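Local coordinates for Tb427.07.360- putative uncharacterized metacyclic invariant surface protein from Trypanosoma brucei (PDB 5VTL), which is of unknown function but, as a metacyclic invariant surface protein with an extended helical architecture, probably forms part of the surface coat of the trypanosome, at residues 41-44 against 45-48; 194-197 against 198-201. All blocks are in the same frame, centred on the assembly; numbering follows the deposited sequence.

Contact 1: 41-44 against 45-48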
loop_
_atom_site.group_PDB
_atom_site.type_symbol
_atom_site.label_atom_id
_atom_site.label_comp_id
_atom_site.label_asym_id
_atom_site.label_seq_id
_atom_site.Cartn_x
_atom_site.Cartn_y
_atom_site.Cartn_z
ATOM N N ALA A 41 20.156 -3.629 2.339
ATOM C CA ALA A 41 20.589 -3.242 3.684
ATOM C C ALA A 41 21.245 -4.410 4.412
ATOM O O ALA A 41 22.248 -4.257 5.093
ATOM C CB ALA A 41 19.410 -2.685 4.488
ATOM N N ARG A 42 20.675 -5.588 4.263
ATOM C CA ARG A 42 21.237 -6.760 4.892
ATOM C C ARG A 42 22.609 -7.065 4.281
ATOM O O ARG A 42 23.564 -7.419 4.984
ATOM C CB ARG A 42 20.267 -7.931 4.744
ATOM C CG ARG A 42 20.765 -9.281 5.296
ATOM C CD ARG A 42 21.459 -10.138 4.247
ATOM N NE ARG A 42 20.545 -10.461 3.169
ATOM C CZ ARG A 42 20.903 -10.877 1.961
ATOM N NH1 ARG A 42 22.182 -11.029 1.637
ATOM N NH2 ARG A 42 19.966 -11.106 1.056
ATOM N N GLU A 43 22.718 -6.929 2.971
ATOM C CA GLU A 43 24.022 -7.114 2.319
ATOM C C GLU A 43 25.069 -6.151 2.912
ATOM O O GLU A 43 26.206 -6.531 3.168
ATOM C CB GLU A 43 23.890 -6.892 0.812
ATOM C CG GLU A 43 23.275 -8.073 0.088
ATOM C CD GLU A 43 22.781 -7.706 -1.316
ATOM O OE1 GLU A 43 23.001 -6.553 -1.737
ATOM O OE2 GLU A 43 22.144 -8.554 -1.965
ATOM N N GLY A 44 24.664 -4.915 3.167
ATOM C CA GLY A 44 25.536 -3.926 3.770
ATOM C C GLY A 44 25.957 -4.323 5.176
ATOM O O GLY A 44 27.067 -4.019 5.612
ATOM N N CYS A 45 25.062 -4.988 5.904
ATOM C CA CYS A 45 25.416 -5.503 7.227
ATOM C C CYS A 45 26.423 -6.618 7.116
ATOM O O CYS A 45 27.314 -6.724 7.927
ATOM C CB CYS A 45 24.191 -6.028 7.976
ATOM S SG CYS A 45 23.086 -4.727 8.497
ATOM N N GLN A 46 26.261 -7.490 6.125
ATOM C CA GLN A 46 27.228 -8.553 5.903
ATOM C C GLN A 46 28.617 -7.995 5.628
ATOM O O GLN A 46 29.623 -8.540 6.114
ATOM C CB GLN A 46 26.748 -9.439 4.744
ATOM C CG GLN A 46 25.584 -10.334 5.159
ATOM C CD GLN A 46 25.019 -11.104 3.997
ATOM O OE1 GLN A 46 24.765 -10.532 2.945
ATOM N NE2 GLN A 46 24.808 -12.400 4.178
ATOM N N ASP A 47 28.672 -6.897 4.874
ATOM C CA ASP A 47 29.933 -6.235 4.525
ATOM C C ASP A 47 30.572 -5.642 5.779
ATOM O O ASP A 47 31.788 -5.698 5.974
ATOM C CB ASP A 47 29.680 -5.118 3.515
ATOM C CG ASP A 47 30.978 -4.523 2.944
ATOM O OD1 ASP A 47 31.790 -5.274 2.371
ATOM O OD2 ASP A 47 31.181 -3.302 3.074
ATOM N N ALA A 48 29.725 -5.084 6.633
ATOM C CA ALA A 48 30.171 -4.408 7.839
ATOM C C ALA A 48 30.769 -5.456 8.763
ATOM O O ALA A 48 31.826 -5.230 9.354
ATOM C CB ALA A 48 28.989 -3.668 8.495
#
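Two bent torsions turn the chain of Arg42 toward the residue one helical turn on, Gln46. With CG opposite the backbone N (chi1 177°), the chain folds back at chi2 and again at chi3 (-61°), while Gln46 runs extended beyond CG, and the two long side chains meet over the helix surface. There NH1 of Arg42 donates to OE1 of Gln46 at 2.9 Å. The acceptor lies in the guanidinium plane, at its edge, but the donor stands above the amide plane of Gln46 instead of on a lone pair, and the two flat groups are almost perpendicular. Beside this bond CD of Arg42 comes within 3.7 Å of the amide carbon CD of Gln46. Arginine suits the place because it has N-H groups to spare: NE forms a salt bridge with Glu80 of helix 63-102, which probably carries most of the electrostatic weight, while the neutral amide takes NH1. Beneath the side chains run regular i to i+4 backbone bonds, among them Gln46 N to Arg42 O at 2.9 Å. The flank toward helix 157-209 is made of small residues, Ala41, Cys45 and Ala48, with Gly44 adding no side chain beside them; Cys45 places SG 3.5 Å from the carbonyl O of Ala41. Asp47, set apart from this flank, turns elsewhere, to a salt bridge with Arg50. This turn of helix 4-58 thereby packs against two neighbours: Cys45 and Gln46 touch Leu73 of helix 63-102, whereas Ala41, Cys45 and Ala48 rest on helix 157-209.

Contact 2: 194-197 against 198-201; sequences AESN and ARKA
Lys200 reaches back along the helix to Ser196, one turn earlier, and each of its methylenes brushes that residue. CB lies 3.5 Å from the carbonyl O of Ser196, CG closes to 3.2 Å from the same Ser196 O, and CD passes it at 3.6 Å. The chain stays extended as far as CE, which comes 3.4 Å from OG of Ser196; the last torsion (chi4 -68°) then bends NZ off that line, to end 4.4 Å from Ser196 OG, too far for a hydrogen bond. Ser196 meets CE because chi1 of 176° sets OG beside its own carbonyl carbon. The carbonyl that the methylenes skirt also accepts the N-H of Lys200 at 3.0 Å. Serine's small side chain probably lets the long chain lie close, and lysine supplies the flexible methylenes. On the neighbouring flank Arg199 lays CB 3.3 Å from the carbonyl O of Glu195, but its NH1 remains 5.0 Å from OE1 of Glu195, which is salt-bridged to Arg192 instead. The Ser196, Arg199 and Lys200 flank is therefore solvent-facing, its methylenes packed on backbone carbonyls, while the alanines face neighbouring helices; the direct bonds are main-chain ones, and Glu195 and Arg199 probably attract only weakly.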
loop_
_atom_site.group_PDB
_atom_site.type_symbol
_atom_site.label_atom_id
_atom_site.label_comp_id
_atom_site.label_asym_id
_atom_site.label_seq_id
_atom_site.Cartn_x
_atom_site.Cartn_y
_atom_site.Cartn_z
ATOM N N ALA A 194 19.331 -1.035 11.016
ATOM C CA ALA A 194 20.357 -2.014 11.370
ATOM C C ALA A 194 21.650 -1.790 10.598
ATOM O O ALA A 194 22.731 -1.892 11.149
ATOM C CB ALA A 194 19.848 -3.436 11.130
ATOM N N GLU A 195 21.544 -1.530 9.301
ATOM C CA GLU A 195 22.740 -1.316 8.507
ATOM C C GLU A 195 23.503 -0.067 8.972
ATOM O O GLU A 195 24.733 -0.038 8.950
ATOM C CB GLU A 195 22.386 -1.206 7.031
ATOM C CG GLU A 195 23.603 -0.872 6.169
ATOM C CD GLU A 195 23.230 -0.463 4.760
ATOM O OE1 GLU A 195 22.141 0.140 4.593
ATOM O OE2 GLU A 195 24.036 -0.725 3.831
ATOM N N SER A 196 22.784 0.954 9.416
ATOM C CA SER A 196 23.462 2.132 9.936
ATOM C C SER A 196 24.301 1.779 11.188
ATOM O O SER A 196 25.444 2.206 11.323
ATOM C CB SER A 196 22.452 3.226 10.220
ATOM O OG SER A 196 23.080 4.349 10.811
ATOM N N ASN A 197 23.748 0.974 12.092
ATOM C CA ASN A 197 24.517 0.534 13.253
ATOM C C ASN A 197 25.675 -0.365 12.863
ATOM O O ASN A 197 26.764 -0.263 13.422
ATOM C CB ASN A 197 23.615 -0.199 14.245
ATOM C CG ASN A 197 22.779 0.740 15.054
ATOM O OD1 ASN A 197 23.248 1.810 15.464
ATOM N ND2 ASN A 197 21.520 0.360 15.298
ATOM N N ALA A 198 25.443 -1.260 11.904
ATOM C CA ALA A 198 26.494 -2.161 11.471
ATOM C C ALA A 198 27.645 -1.353 10.891
ATOM O O ALA A 198 28.795 -1.606 11.191
ATOM C CB ALA A 198 25.977 -3.190 10.434
ATOM N N ARG A 199 27.324 -0.369 10.067
ATOM C CA ARG A 199 28.365 0.417 9.411
ATOM C C ARG A 199 29.157 1.247 10.415
ATOM O O ARG A 199 30.380 1.363 10.326
ATOM C CB ARG A 199 27.732 1.320 8.359
ATOM C CG ARG A 199 28.742 1.928 7.416
ATOM C CD ARG A 199 28.066 2.831 6.399
ATOM N NE ARG A 199 27.496 4.022 7.021
ATOM C CZ ARG A 199 26.201 4.331 7.051
ATOM N NH1 ARG A 199 25.286 3.546 6.478
ATOM N NH2 ARG A 199 25.815 5.447 7.664
ATOM N N LYS A 200 28.463 1.808 11.385
ATOM C CA LYS A 200 29.130 2.566 12.428
ATOM C C LYS A 200 30.066 1.694 13.259
ATOM O O LYS A 200 31.130 2.148 13.679
ATOM C CB LYS A 200 28.107 3.244 13.328
ATOM C CG LYS A 200 27.349 4.366 12.672
ATOM C CD LYS A 200 26.277 4.917 13.610
ATOM C CE LYS A 200 25.297 5.897 12.918
ATOM N NZ LYS A 200 25.963 7.165 12.530
ATOM N N ALA A 201 29.670 0.444 13.507
ATOM C CA ALA A 201 30.541 -0.528 14.171
ATOM C C ALA A 201 31.795 -0.820 13.361
ATOM O O ALA A 201 32.913 -0.815 13.899
ATOM C CB ALA A 201 29.791 -1.812 14.426
#

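Overall arrangement
The two contacts lie side by side near one end of the elongated helical bundle, about 8 Å apart between centres and on the same side of the chain's centre. Contact 1 belongs to helix 4-58 and contact 2 to helix 157-209, so contact 1 is complete long before contact 2 begins. They touch directly: CB of Ala48 lies 3.4 Å from the carbonyl O of Ala198, and SG of Cys45 is equally near CA of Glu195. Helix 63-102 packs against both, through Ala76 on Cys45 and through Ala72 on Ala198. Small residues where the three helices meet probably let parts of the chain about 150 residues apart pack closely in the long rod.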